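Long-range contacts in rubisco operon transcriptional regulator (PDB 5Y2W), which probably acts as a LysR-type global repressor coordinating carbon and nitrogen metabolism in a cyanobacterium, its regulatory domain binding 2-phosphoglycolate: residues A122-F127 with E180-R185; N58-L62 with K195-T201; Y76-L80 with L208-T212; F110-E114 with G141-I146. One frame throughout, in Å; residues are numbered along the deposited sequence.

Contact 1 (A122-F127 with E180-R185); sequences AVQNLF and EFPIKR. With PGA (2-phosphoglycolic acid), chain B.
Carboxylate oxygen O2 of the bound 2-phosphoglycolic acid is gripped by two nitrogens of Arg-185, while NH1 of the same guanidinium rests 4.0 Å from CB of Ala-122. This is the 2-phosphoglycolic acid pocket, probably the effector site, of a LysR-type regulatory domain, related to the periplasmic binding proteins, where helix 118-129 packs against the chain that leads into strand 186-192. Arg-185 NH2 stands 2.5 Å from O2 of the ligand, and Arg-185 NE donates to that same O2 over 2.9 Å. O2 therefore sits at the edge of the guanidinium, near its plane. The side chain gets there by running straight from CG to NE, with CG pointing opposite the backbone N (chi1 178°). A leucine in its place would probably leave the ligand carboxylate without this positive partner and uncover CB of Ala-122. Farther from the ligand the contact is greasy. Ile-183 CD1 lies near Ala-122 O and 3.8 Å from Leu-126 CD2. Phe-181, backed by Val-86 and Val-158, meets the same methyl, its CZ 3.4 Å from Leu-126 CD2. CE1 of Phe-127 comes to the edge of the Phe-181 ring, 4.4 Å from CZ.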
loop_
_atom_site.group_PDB
_atom_site.type_symbol
_atom_site.label_atom_id
_atom_site.label_comp_id
_atom_site.label_asym_id
_atom_site.label_seq_id
_atom_site.Cartn_x
_atom_site.Cartn_y
_atom_site.Cartn_z
ATOM N N ALA A 122 -9.086 6.695 -15.084
ATOM C CA ALA A 122 -10.412 6.183 -15.454
ATOM C C ALA A 122 -11.583 6.985 -14.806
ATOM O O ALA A 122 -12.624 7.231 -15.422
ATOM C CB ALA A 122 -10.514 4.721 -15.039
ATOM N N VAL A 123 -11.413 7.414 -13.561
ATOM C CA VAL A 123 -12.473 8.187 -12.923
ATOM C C VAL A 123 -12.546 9.507 -13.647
ATOM O O VAL A 123 -13.614 9.951 -14.007
ATOM C CB VAL A 123 -12.193 8.420 -11.441
ATOM C CG1 VAL A 123 -13.157 9.438 -10.835
ATOM C CG2 VAL A 123 -12.242 7.099 -10.695
ATOM N N GLN A 124 -11.412 10.153 -13.843
ATOM C CA GLN A 124 -11.432 11.439 -14.575
ATOM C C GLN A 124 -12.068 11.331 -15.946
ATOM O O GLN A 124 -12.819 12.208 -16.359
ATOM C CB GLN A 124 -10.065 11.979 -14.761
ATOM C CG GLN A 124 -9.498 12.483 -13.444
ATOM C CD GLN A 124 -8.010 12.733 -13.530
ATOM O OE1 GLN A 124 -7.283 12.062 -14.253
ATOM N NE2 GLN A 124 -7.561 13.688 -12.796
ATOM N N ASN A 125 -11.810 10.245 -16.640
ATOM C CA ASN A 125 -12.385 10.125 -17.983
ATOM C C ASN A 125 -13.828 9.913 -17.915
ATOM O O ASN A 125 -14.574 10.479 -18.688
ATOM C CB ASN A 125 -11.723 9.019 -18.760
ATOM C CG ASN A 125 -10.345 9.430 -19.164
ATOM O OD1 ASN A 125 -10.104 10.607 -19.248
ATOM N ND2 ASN A 125 -9.417 8.490 -19.329
ATOM N N LEU A 126 -14.244 9.107 -16.960
ATOM C CA LEU A 126 -15.657 8.861 -16.813
ATOM C C LEU A 126 -16.415 10.159 -16.447
ATOM O O LEU A 126 -17.462 10.463 -17.045
ATOM C CB LEU A 126 -15.895 7.774 -15.796
ATOM C CG LEU A 126 -17.394 7.463 -15.574
ATOM C CD1 LEU A 126 -17.933 6.659 -16.779
ATOM C CD2 LEU A 126 -17.628 6.719 -14.261
ATOM N N PHE A 127 -15.899 10.913 -15.482
ATOM C CA PHE A 127 -16.550 12.173 -15.050
ATOM C C PHE A 127 -16.585 13.240 -16.153
ATOM O O PHE A 127 -17.587 13.920 -16.317
ATOM C CB PHE A 127 -15.871 12.739 -13.783
ATOM C CG PHE A 127 -16.080 11.889 -12.558
ATOM C CD1 PHE A 127 -16.988 10.855 -12.556
ATOM C CD2 PHE A 127 -15.427 12.186 -11.393
ATOM C CE1 PHE A 127 -17.203 10.114 -11.417
ATOM C CE2 PHE A 127 -15.619 11.433 -10.254
ATOM C CZ PHE A 127 -16.492 10.399 -10.268
ATOM N N GLU A 180 -23.387 3.856 -14.408
ATOM C CA GLU A 180 -22.115 3.822 -15.099
ATOM C C GLU A 180 -21.086 3.088 -14.281
ATOM O O GLU A 180 -19.957 2.962 -14.709
ATOM C CB GLU A 180 -21.614 5.221 -15.469
ATOM C CG GLU A 180 -22.649 6.088 -16.176
ATOM C CD GLU A 180 -23.244 5.459 -17.450
ATOM O OE1 GLU A 180 -24.335 5.904 -17.858
ATOM O OE2 GLU A 180 -22.638 4.535 -18.042
ATOM N N PHE A 181 -21.468 2.593 -13.104
ATOM C CA PHE A 181 -20.564 1.800 -12.327
ATOM C C PHE A 181 -21.067 0.391 -12.314
ATOM O O PHE A 181 -22.245 0.199 -12.397
ATOM C CB PHE A 181 -20.425 2.378 -10.910
ATOM C CG PHE A 181 -19.545 3.587 -10.886
ATOM C CD1 PHE A 181 -20.066 4.853 -11.156
ATOM C CD2 PHE A 181 -18.186 3.441 -10.668
ATOM C CE1 PHE A 181 -19.265 5.950 -11.153
ATOM C CE2 PHE A 181 -17.363 4.540 -10.692
ATOM C CZ PHE A 181 -17.890 5.798 -10.956
ATOM N N PRO A 182 -20.172 -0.594 -12.156
ATOM C CA PRO A 182 -18.728 -0.483 -12.018
ATOM C C PRO A 182 -18.051 -0.064 -13.270
ATOM O O PRO A 182 -18.575 -0.253 -14.346
ATOM C CB PRO A 182 -18.281 -1.911 -11.669
ATOM C CG PRO A 182 -19.375 -2.763 -12.180
ATOM C CD PRO A 182 -20.633 -1.983 -11.967
ATOM N N ILE A 183 -16.893 0.561 -13.143
ATOM C CA ILE A 183 -16.129 0.837 -14.322
ATOM C C ILE A 183 -15.565 -0.510 -14.707
ATOM O O ILE A 183 -14.863 -1.162 -13.902
ATOM C CB ILE A 183 -15.013 1.842 -14.098
ATOM C CG1 ILE A 183 -15.661 3.175 -13.654
ATOM C CG2 ILE A 183 -14.156 1.982 -15.389
ATOM C CD1 ILE A 183 -14.738 4.377 -13.639
ATOM N N LYS A 184 -15.937 -0.963 -15.891
ATOM C CA LYS A 184 -15.516 -2.317 -16.351
ATOM C C LYS A 184 -14.024 -2.314 -16.757
ATOM O O LYS A 184 -13.585 -1.515 -17.526
ATOM C CB LYS A 184 -16.365 -2.769 -17.523
ATOM C CG LYS A 184 -17.791 -3.145 -17.124
ATOM C CD LYS A 184 -18.681 -3.304 -18.361
ATOM C CE LYS A 184 -20.156 -3.270 -18.015
ATOM N NZ LYS A 184 -20.583 -1.896 -17.604
ATOM N N ARG A 185 -13.239 -3.157 -16.146
ATOM C CA ARG A 185 -11.795 -3.048 -16.296
ATOM C C ARG A 185 -11.273 -4.423 -15.954
ATOM O O ARG A 185 -11.948 -5.213 -15.304
ATOM C CB ARG A 185 -11.363 -1.942 -15.350
ATOM C CG ARG A 185 -9.923 -1.599 -15.208
ATOM C CD ARG A 185 -9.850 -0.515 -14.113
ATOM N NE ARG A 185 -8.499 -0.018 -13.796
ATOM C CZ ARG A 185 -7.833 0.872 -14.532
ATOM N NH1 ARG A 185 -8.411 1.393 -15.585
ATOM N NH2 ARG A 185 -6.621 1.294 -14.173
HETATM P P PGA B . -3.457 2.288 -10.043
HETATM O O1P PGA B . -4.072 0.951 -10.710
HETATM O O2P PGA B . -2.652 1.831 -8.871
HETATM O O3P PGA B . -4.693 3.138 -9.705
HETATM O O4P PGA B . -2.492 2.781 -11.057
HETATM C C2 PGA B . -4.835 -0.049 -10.070
HETATM C C1 PGA B . -6.021 -0.510 -10.908
HETATM O O1 PGA B . -6.794 -1.406 -10.446
HETATM O O2 PGA B . -6.180 0.021 -12.027
#

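Contact 2 (N58-L62 with K195-T201); sequences NEDDL and KQLSVIT
The N-terminal cap of helix 199-211 meets the chain entering strand 62-65 here, in the part of the LysR-type regulatory domain built on the five-stranded mixed sheet, which holds strand 11-18. Ser-198 is the N-cap residue, its OG accepting from Thr-201 N, although OG lies too near a neighbour in the model for its place to be certain. A water joins the cap to Asp-61: it takes a bond from Ser-198 N at 2.9 Å, gives one to Asp-61 OD1 at 3.3 Å, and also bonds to Thr-201 OG1. The other carboxylate oxygen, Asp-61 OD2, accepts from Arg-14 N, so the acid links the helix start to strand 11-18. Its negative charge beside the helix N terminus is probably favourable. Thr-201 divides its two branches, CG2 opposite the backbone N and OG1 beside it (chi1 -55°). OG1 thus faces the Asp-61 carboxylate, while CG2 presses on Leu-62 CG at 3.6 Å. An alanine at Leu-62 would probably open a gap beneath that methyl and strip cover from Phe-204 and Val-189. Nearby, Asn-58 is the C-prime residue of the Schellman motif closing helix 48-56. Lys-195 passes its CE 3.7 Å from Asp-61 O, then bends at the last torsion (chi4 56°), and its NZ makes a weak hydrogen bond of 3.4 Å to Asn-58 OD1.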
loop_
_atom_site.group_PDB
_atom_site.type_symbol
_atom_site.label_atom_id
_atom_site.label_comp_id
_atom_site.label_asym_id
_atom_site.label_seq_id
_atom_site.Cartn_x
_atom_site.Cartn_y
_atom_site.Cartn_z
ATOM N N ASN A 58 12.827 -2.268 -18.832
ATOM C CA ASN A 58 12.764 -3.742 -18.826
ATOM C C ASN A 58 13.060 -4.438 -17.484
ATOM O O ASN A 58 13.763 -5.450 -17.456
ATOM C CB ASN A 58 13.720 -4.265 -19.891
ATOM C CG ASN A 58 13.735 -5.780 -19.968
ATOM O OD1 ASN A 58 12.705 -6.448 -19.904
ATOM N ND2 ASN A 58 14.912 -6.321 -20.067
ATOM N N GLU A 59 12.499 -3.927 -16.379
ATOM C CA GLU A 59 12.948 -4.351 -15.031
ATOM C C GLU A 59 12.456 -5.721 -14.566
ATOM O O GLU A 59 13.096 -6.396 -13.762
ATOM C CB GLU A 59 12.638 -3.266 -13.998
ATOM C CG GLU A 59 13.377 -1.967 -14.297
ATOM C CD GLU A 59 13.255 -0.948 -13.182
ATOM O OE1 GLU A 59 13.652 -1.281 -12.054
ATOM O OE2 GLU A 59 12.765 0.183 -13.417
ATOM N N ASP A 60 11.346 -6.183 -15.117
ATOM C CA ASP A 60 10.695 -7.367 -14.571
ATOM C C ASP A 60 10.400 -8.375 -15.652
ATOM O O ASP A 60 10.418 -8.066 -16.849
ATOM C CB ASP A 60 9.370 -6.926 -13.897
ATOM C CG ASP A 60 9.596 -5.866 -12.813
ATOM O OD1 ASP A 60 10.111 -6.250 -11.756
ATOM O OD2 ASP A 60 9.324 -4.664 -13.044
ATOM N N ASP A 61 10.078 -9.571 -15.200
ATOM C CA ASP A 61 9.603 -10.626 -16.054
ATOM C C ASP A 61 8.170 -10.391 -16.522
ATOM O O ASP A 61 7.863 -10.446 -17.713
ATOM C CB ASP A 61 9.686 -11.927 -15.261
ATOM C CG ASP A 61 11.119 -12.268 -14.891
ATOM O OD1 ASP A 61 11.967 -12.222 -15.804
ATOM O OD2 ASP A 61 11.424 -12.515 -13.706
ATOM N N LEU A 62 7.293 -10.119 -15.556
ATOM C CA LEU A 62 5.895 -9.907 -15.837
ATOM C C LEU A 62 5.310 -8.697 -15.102
ATOM O O LEU A 62 5.771 -8.294 -14.029
ATOM C CB LEU A 62 5.109 -11.153 -15.482
ATOM C CG LEU A 62 5.343 -12.416 -16.323
ATOM C CD1 LEU A 62 4.622 -13.583 -15.637
ATOM C CD2 LEU A 62 4.899 -12.272 -17.793
ATOM N N LYS A 195 9.759 -10.342 -26.253
ATOM C CA LYS A 195 10.580 -10.851 -25.154
ATOM C C LYS A 195 10.484 -12.385 -24.990
ATOM O O LYS A 195 9.414 -12.957 -24.725
ATOM C CB LYS A 195 10.147 -10.170 -23.844
ATOM C CG LYS A 195 10.882 -10.588 -22.573
ATOM C CD LYS A 195 10.048 -10.232 -21.332
ATOM C CE LYS A 195 10.770 -10.516 -20.012
ATOM N NZ LYS A 195 12.102 -9.831 -19.910
ATOM N N GLN A 196 11.631 -13.035 -25.148
ATOM C CA GLN A 196 11.792 -14.446 -24.834
ATOM C C GLN A 196 11.649 -14.669 -23.329
ATOM O O GLN A 196 12.489 -14.219 -22.541
ATOM C CB GLN A 196 13.185 -14.882 -25.300
ATOM C CG GLN A 196 13.343 -14.783 -26.806
ATOM C CD GLN A 196 12.228 -15.549 -27.500
ATOM O OE1 GLN A 196 11.482 -14.982 -28.295
ATOM N NE2 GLN A 196 12.048 -16.820 -27.125
ATOM N N LEU A 197 10.591 -15.354 -22.923
ATOM C CA LEU A 197 10.339 -15.546 -21.490
ATOM C C LEU A 197 11.120 -16.701 -20.897
ATOM O O LEU A 197 11.041 -17.817 -21.406
ATOM C CB LEU A 197 8.852 -15.826 -21.217
ATOM C CG LEU A 197 7.819 -14.742 -21.519
ATOM C CD1 LEU A 197 6.451 -15.268 -21.108
ATOM C CD2 LEU A 197 8.175 -13.464 -20.784
ATOM N N SER A 198 11.778 -16.447 -19.763
ATOM C CA SER A 198 12.358 -17.508 -18.923
ATOM C C SER A 198 11.350 -18.613 -18.646
ATOM O O SER A 198 10.136 -18.405 -18.692
ATOM C CB SER A 198 12.892 -16.967 -17.586
ATOM O OG SER A 198 11.838 -16.431 -16.780
ATOM N N VAL A 199 11.877 -19.801 -18.377
ATOM C CA VAL A 199 11.063 -20.984 -18.070
ATOM C C VAL A 199 10.331 -20.808 -16.747
ATOM O O VAL A 199 9.229 -21.308 -16.581
ATOM C CB VAL A 199 11.959 -22.273 -18.055
ATOM C CG1 VAL A 199 13.195 -22.099 -17.160
ATOM C CG2 VAL A 199 11.152 -23.520 -17.671
ATOM N N ILE A 200 10.957 -20.094 -15.804
ATOM C CA ILE A 200 10.328 -19.794 -14.499
ATOM C C ILE A 200 9.104 -18.892 -14.740
ATOM O O ILE A 200 7.975 -19.231 -14.366
ATOM C CB ILE A 200 11.280 -19.044 -13.544
ATOM C CG1 ILE A 200 12.627 -19.752 -13.398
ATOM C CG2 ILE A 200 10.615 -18.890 -12.187
ATOM C CD1 ILE A 200 13.813 -18.792 -13.450
ATOM N N THR A 201 9.370 -17.762 -15.402
ATOM C CA THR A 201 8.363 -16.830 -15.888
ATOM C C THR A 201 7.249 -17.519 -16.678
ATOM O O THR A 201 6.045 -17.300 -16.425
ATOM C CB THR A 201 9.011 -15.792 -16.810
ATOM O OG1 THR A 201 10.085 -15.154 -16.120
ATOM C CG2 THR A 201 7.981 -14.741 -17.253
HETATM O O HOH W 1 11.331 -13.914 -18.525
#

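Contact 3 (Y76-L80 with L208-T212); sequences YQPFL and LMAVT
Strand 74-79, at the border of the five-stranded sheet, is covered near its end by the last turn of helix 199-211, and Phe-79 does most of the work. Leu-208 lays its fork over one face of the Phe-79 ring. CD2 makes a CH-pi contact, 4.1 Å from the ring centroid and 8° off its normal, while CD1 sits 4.0 Å from Phe-79 CD2. Met-209 runs past on another side, its SD 3.8 Å from Phe-79 CB. Bent at chi2 (-47°), the thioether swings toward the strand and delivers its CE to Gln-77, 3.5 Å from CB and also near the amide. Thr-212, the first residue past the helix, fills in beside the ring base, with CB 3.5 Å from Phe-79 O. Its OG1 donates to Leu-208 O at 2.7 Å. Thr-212 N reaches this carbonyl from the other face of its plane, so the oxygen in the last turn of the helix has two donors. Behind the helix, Leu-208 and Thr-212 also touch helix 24-35, through Leu-28 and Phe-24. Dispersion and CH-pi forces therefore join helix to strand, while the threonine hydroxyl spends its hydrogen on Leu-208 O within the helix end.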
loop_
_atom_site.group_PDB
_atom_site.type_symbol
_atom_site.label_atom_id
_atom_site.label_comp_id
_atom_site.label_asym_id
_atom_site.label_seq_id
_atom_site.Cartn_x
_atom_site.Cartn_y
_atom_site.Cartn_z
ATOM N N TYR A 76 -0.073 -9.561 -23.782
ATOM C CA TYR A 76 -0.842 -9.763 -22.570
ATOM C C TYR A 76 -2.130 -10.518 -22.687
ATOM O O TYR A 76 -2.780 -10.534 -23.738
ATOM C CB TYR A 76 -1.170 -8.439 -21.892
ATOM C CG TYR A 76 -1.768 -7.379 -22.760
ATOM C CD1 TYR A 76 -3.132 -7.231 -22.876
ATOM C CD2 TYR A 76 -0.970 -6.466 -23.401
ATOM C CE1 TYR A 76 -3.680 -6.193 -23.633
ATOM C CE2 TYR A 76 -1.499 -5.450 -24.163
ATOM C CZ TYR A 76 -2.863 -5.305 -24.268
ATOM O OH TYR A 76 -3.350 -4.295 -25.062
ATOM N N GLN A 77 -2.525 -11.102 -21.554
ATOM C CA GLN A 77 -3.804 -11.776 -21.465
ATOM C C GLN A 77 -4.600 -11.279 -20.288
ATOM O O GLN A 77 -4.024 -11.127 -19.211
ATOM C CB GLN A 77 -3.597 -13.266 -21.243
ATOM C CG GLN A 77 -2.625 -13.883 -22.223
ATOM C CD GLN A 77 -2.527 -15.377 -22.028
ATOM O OE1 GLN A 77 -3.525 -16.075 -22.103
ATOM N NE2 GLN A 77 -1.329 -15.863 -21.727
ATOM N N PRO A 78 -5.935 -11.140 -20.460
ATOM C CA PRO A 78 -6.766 -10.879 -19.303
ATOM C C PRO A 78 -6.907 -12.148 -18.515
ATOM O O PRO A 78 -6.997 -13.209 -19.099
ATOM C CB PRO A 78 -8.104 -10.507 -19.912
ATOM C CG PRO A 78 -8.179 -11.327 -21.187
ATOM C CD PRO A 78 -6.750 -11.438 -21.665
ATOM N N PHE A 79 -6.904 -12.030 -17.186
ATOM C CA PHE A 79 -7.091 -13.174 -16.291
ATOM C C PHE A 79 -8.132 -12.947 -15.193
ATOM O O PHE A 79 -8.555 -13.893 -14.581
ATOM C CB PHE A 79 -5.759 -13.620 -15.678
ATOM C CG PHE A 79 -5.120 -12.608 -14.759
ATOM C CD1 PHE A 79 -4.241 -11.670 -15.249
ATOM C CD2 PHE A 79 -5.391 -12.636 -13.386
ATOM C CE1 PHE A 79 -3.643 -10.752 -14.403
ATOM C CE2 PHE A 79 -4.792 -11.726 -12.531
ATOM C CZ PHE A 79 -3.929 -10.776 -13.028
ATOM N N LEU A 80 -8.599 -11.718 -14.987
ATOM C CA LEU A 80 -9.524 -11.418 -13.878
ATOM C C LEU A 80 -10.111 -10.048 -14.080
ATOM O O LEU A 80 -9.436 -9.134 -14.452
ATOM C CB LEU A 80 -8.777 -11.518 -12.494
ATOM C CG LEU A 80 -9.651 -11.751 -11.257
ATOM C CD1 LEU A 80 -10.546 -12.978 -11.360
ATOM C CD2 LEU A 80 -8.800 -11.869 -10.023
ATOM N N LEU A 208 -0.792 -18.950 -13.384
ATOM C CA LEU A 208 -1.755 -17.849 -13.201
ATOM C C LEU A 208 -2.977 -18.052 -14.070
ATOM O O LEU A 208 -4.118 -18.000 -13.581
ATOM C CB LEU A 208 -1.090 -16.501 -13.536
ATOM C CG LEU A 208 -1.937 -15.220 -13.392
ATOM C CD1 LEU A 208 -2.491 -15.014 -11.976
ATOM C CD2 LEU A 208 -1.096 -14.028 -13.774
ATOM N N MET A 209 -2.756 -18.280 -15.370
ATOM C CA MET A 209 -3.901 -18.489 -16.288
ATOM C C MET A 209 -4.746 -19.659 -15.867
ATOM O O MET A 209 -5.966 -19.619 -15.931
ATOM C CB MET A 209 -3.442 -18.715 -17.715
ATOM C CG MET A 209 -2.760 -17.495 -18.274
ATOM S SD MET A 209 -3.756 -15.997 -17.928
ATOM C CE MET A 209 -2.463 -14.923 -18.418
ATOM N N ALA A 210 -4.111 -20.721 -15.430
ATOM C CA ALA A 210 -4.895 -21.901 -15.120
ATOM C C ALA A 210 -5.707 -21.669 -13.883
ATOM O O ALA A 210 -6.884 -21.939 -13.872
ATOM C CB ALA A 210 -3.969 -23.110 -14.953
ATOM N N VAL A 211 -5.091 -21.146 -12.817
ATOM C CA VAL A 211 -5.839 -21.048 -11.543
ATOM C C VAL A 211 -6.968 -20.018 -11.588
ATOM O O VAL A 211 -7.961 -20.116 -10.824
ATOM C CB VAL A 211 -4.928 -20.789 -10.320
ATOM C CG1 VAL A 211 -3.957 -21.945 -10.169
ATOM C CG2 VAL A 211 -4.208 -19.453 -10.415
ATOM N N THR A 212 -6.846 -19.038 -12.487
ATOM C CA THR A 212 -7.858 -17.994 -12.562
ATOM C C THR A 212 -8.931 -18.251 -13.584
ATOM O O THR A 212 -9.771 -17.361 -13.800
ATOM C CB THR A 212 -7.217 -16.619 -12.834
ATOM O OG1 THR A 212 -6.432 -16.666 -14.038
ATOM C CG2 THR A 212 -6.317 -16.260 -11.644
#

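Contact 4 (F110-E114 with G141-I146); sequences FIMRE and GSNEAI. With PGA (2-phosphoglycolic acid), chain B.
Arg-113 reaches across to Asn-143 and Ile-146 at the tight end of this buried contact, at the phosphate of 2-phosphoglycolic acid. Its NH2 donates to Asn-143 OD1 at 2.9 Å, with OD1 lying 30° out of the guanidinium plane, and the guanidinium and amide planes stand nearly perpendicular. Asn-143 is itself positioned by ND2, which is bonded to Thr-19, another residue of the pocket. Ile-146 crosses the arginine at about a right angle, pressing CD1 to 3.5 Å from Arg-113 CD. The chain bends at chi2 and chi3 (-78° and -56°), folding over that methyl before turning its head to the ligand. NH1 donates to phosphate oxygen O2P at 2.9 Å, and NH2 adds a weak bond to it. Glu-114 grips the guanidinium side-on from its edge: NE meets OE2 at 2.9 Å and NH1 meets OE1 at 2.8 Å, both on the syn side of the carboxylate. At the Ile-111 end the fit is purely apolar, CG2 lying 3.9 Å from Ile-146 CG1. The more open side is at Gly-141, partly exposed and also met by the second subunit. Glu-114 OE2 comes close to its CA, and Gly-141 makes backbone hydrogen bonds with the second subunit, whose Lys-44 packs on Glu-114. Next to it Ser-142 caps helix 143-151, its OG accepting from Ala-145 N. With the carboxylate, the amide and the phosphate all holding it, the guanidinium has little freedom to rotate, and Glu-114 probably offsets part of its charge while keeping it aimed at the ligand.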
loop_
_atom_site.group_PDB
_atom_site.type_symbol
_atom_site.label_atom_id
_atom_site.label_comp_id
_atom_site.label_asym_id
_atom_site.label_seq_id
_atom_site.Cartn_x
_atom_site.Cartn_y
_atom_site.Cartn_z
ATOM N N PHE A 110 -14.968 14.205 -2.772
ATOM C CA PHE A 110 -14.413 13.063 -3.504
ATOM C C PHE A 110 -12.887 13.015 -3.356
ATOM O O PHE A 110 -12.181 13.964 -3.722
ATOM C CB PHE A 110 -14.777 13.173 -4.963
ATOM C CG PHE A 110 -14.528 11.920 -5.744
ATOM C CD1 PHE A 110 -13.254 11.610 -6.182
ATOM C CD2 PHE A 110 -15.564 11.064 -6.031
ATOM C CE1 PHE A 110 -13.014 10.437 -6.887
ATOM C CE2 PHE A 110 -15.351 9.897 -6.730
ATOM C CZ PHE A 110 -14.062 9.586 -7.169
ATOM N N ILE A 111 -12.387 11.892 -2.860
ATOM C CA ILE A 111 -10.980 11.758 -2.607
ATOM C C ILE A 111 -10.349 11.145 -3.803
ATOM O O ILE A 111 -10.802 10.091 -4.264
ATOM C CB ILE A 111 -10.746 10.856 -1.387
ATOM C CG1 ILE A 111 -11.499 11.411 -0.156
ATOM C CG2 ILE A 111 -9.249 10.727 -1.114
ATOM C CD1 ILE A 111 -12.035 10.352 0.778
ATOM N N MET A 112 -9.276 11.726 -4.284
ATOM C CA MET A 112 -8.623 11.180 -5.469
ATOM C C MET A 112 -7.315 10.465 -5.110
ATOM O O MET A 112 -6.679 10.764 -4.120
ATOM C CB MET A 112 -8.271 12.305 -6.422
ATOM C CG MET A 112 -9.418 12.888 -7.214
ATOM S SD MET A 112 -9.867 11.947 -8.698
ATOM C CE MET A 112 -11.250 12.839 -9.424
ATOM N N ARG A 113 -6.937 9.489 -5.914
ATOM C CA ARG A 113 -5.618 8.889 -5.888
ATOM C C ARG A 113 -4.596 9.907 -6.436
ATOM O O ARG A 113 -4.983 10.927 -7.034
ATOM C CB ARG A 113 -5.619 7.635 -6.804
ATOM C CG ARG A 113 -6.283 6.402 -6.213
ATOM C CD ARG A 113 -5.410 5.683 -5.217
ATOM N NE ARG A 113 -4.141 5.352 -5.856
ATOM C CZ ARG A 113 -3.906 4.289 -6.628
ATOM N NH1 ARG A 113 -2.719 4.202 -7.253
ATOM N NH2 ARG A 113 -4.841 3.339 -6.781
ATOM N N GLU A 114 -3.310 9.613 -6.234
ATOM C CA GLU A 114 -2.171 10.392 -6.814
ATOM C C GLU A 114 -2.217 10.390 -8.332
ATOM O O GLU A 114 -2.755 9.436 -8.940
ATOM C CB GLU A 114 -0.842 9.830 -6.348
ATOM C CG GLU A 114 -0.340 8.524 -7.018
ATOM C CD GLU A 114 -1.122 7.257 -6.626
ATOM O OE1 GLU A 114 -0.812 6.189 -7.222
ATOM O OE2 GLU A 114 -2.068 7.319 -5.769
ATOM N N GLY A 141 -2.264 9.166 -2.055
ATOM C CA GLY A 141 -1.526 8.182 -2.822
ATOM C C GLY A 141 -1.516 6.712 -2.345
ATOM O O GLY A 141 -0.463 6.067 -2.322
ATOM N N SER A 142 -2.669 6.154 -2.027
ATOM C CA SER A 142 -2.740 4.767 -1.601
ATOM C C SER A 142 -4.186 4.424 -1.505
ATOM O O SER A 142 -4.974 5.231 -1.001
ATOM C CB SER A 142 -2.115 4.638 -0.220
ATOM O OG SER A 142 -2.654 3.573 0.527
ATOM N N ASN A 143 -4.576 3.263 -2.015
ATOM C CA ASN A 143 -5.935 2.758 -1.787
ATOM C C ASN A 143 -6.305 2.632 -0.316
ATOM O O ASN A 143 -7.468 2.843 0.061
ATOM C CB ASN A 143 -6.170 1.434 -2.506
ATOM C CG ASN A 143 -5.928 1.540 -4.013
ATOM O OD1 ASN A 143 -6.618 2.269 -4.744
ATOM N ND2 ASN A 143 -4.919 0.822 -4.479
ATOM N N GLU A 144 -5.356 2.265 0.524
ATOM C CA GLU A 144 -5.694 2.002 1.919
ATOM C C GLU A 144 -5.942 3.367 2.543
ATOM O O GLU A 144 -6.847 3.531 3.285
ATOM C CB GLU A 144 -4.566 1.315 2.690
ATOM C CG GLU A 144 -3.689 0.422 1.831
ATOM C CD GLU A 144 -4.481 -0.770 1.410
ATOM O OE1 GLU A 144 -5.115 -1.296 2.364
ATOM O OE2 GLU A 144 -4.519 -1.138 0.177
ATOM N N ALA A 145 -5.115 4.346 2.203
ATOM C CA ALA A 145 -5.277 5.728 2.728
ATOM C C ALA A 145 -6.663 6.239 2.410
ATOM O O ALA A 145 -7.291 6.799 3.277
ATOM C CB ALA A 145 -4.244 6.642 2.112
ATOM N N ILE A 146 -7.131 5.990 1.166
ATOM C CA ILE A 146 -8.408 6.409 0.763
ATOM C C ILE A 146 -9.507 5.693 1.518
ATOM O O ILE A 146 -10.473 6.328 1.947
ATOM C CB ILE A 146 -8.639 6.259 -0.751
ATOM C CG1 ILE A 146 -7.735 7.199 -1.502
ATOM C CG2 ILE A 146 -10.079 6.600 -1.059
ATOM C CD1 ILE A 146 -7.795 7.098 -3.005
HETATM P P PGA B . -3.457 2.288 -10.043
HETATM O O1P PGA B . -4.072 0.951 -10.710
HETATM O O2P PGA B . -2.652 1.831 -8.871
HETATM O O3P PGA B . -4.693 3.138 -9.705
HETATM O O4P PGA B . -2.492 2.781 -11.057
HETATM C C2 PGA B . -4.835 -0.049 -10.070
HETATM C C1 PGA B . -6.021 -0.510 -10.908
HETATM O O1 PGA B . -6.794 -1.406 -10.446
HETATM O O2 PGA B . -6.180 0.021 -12.027
#

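Following the chain from the N terminus, contact 2 opens at 58-62 and contact 3 at 76-80, both on the side of the five-stranded sheet. Contacts 4 and 1 open next, at 110-114 and 122-127, and close at 141-146 and 180-185, so those two cross, and both nest inside the loops of contacts 2 and 3. The chain then returns: 195-201 closes contact 2 and 208-212 closes contact 3, a second crossing, and together they tie helix 199-211 to the five-stranded sheet. Contacts 4 and 1 tie helices 143-151 and 118-129 to the loops lining the ligand, touch through Phe-127 and Phe-110, and approach 2-phosphoglycolic acid from its two ends.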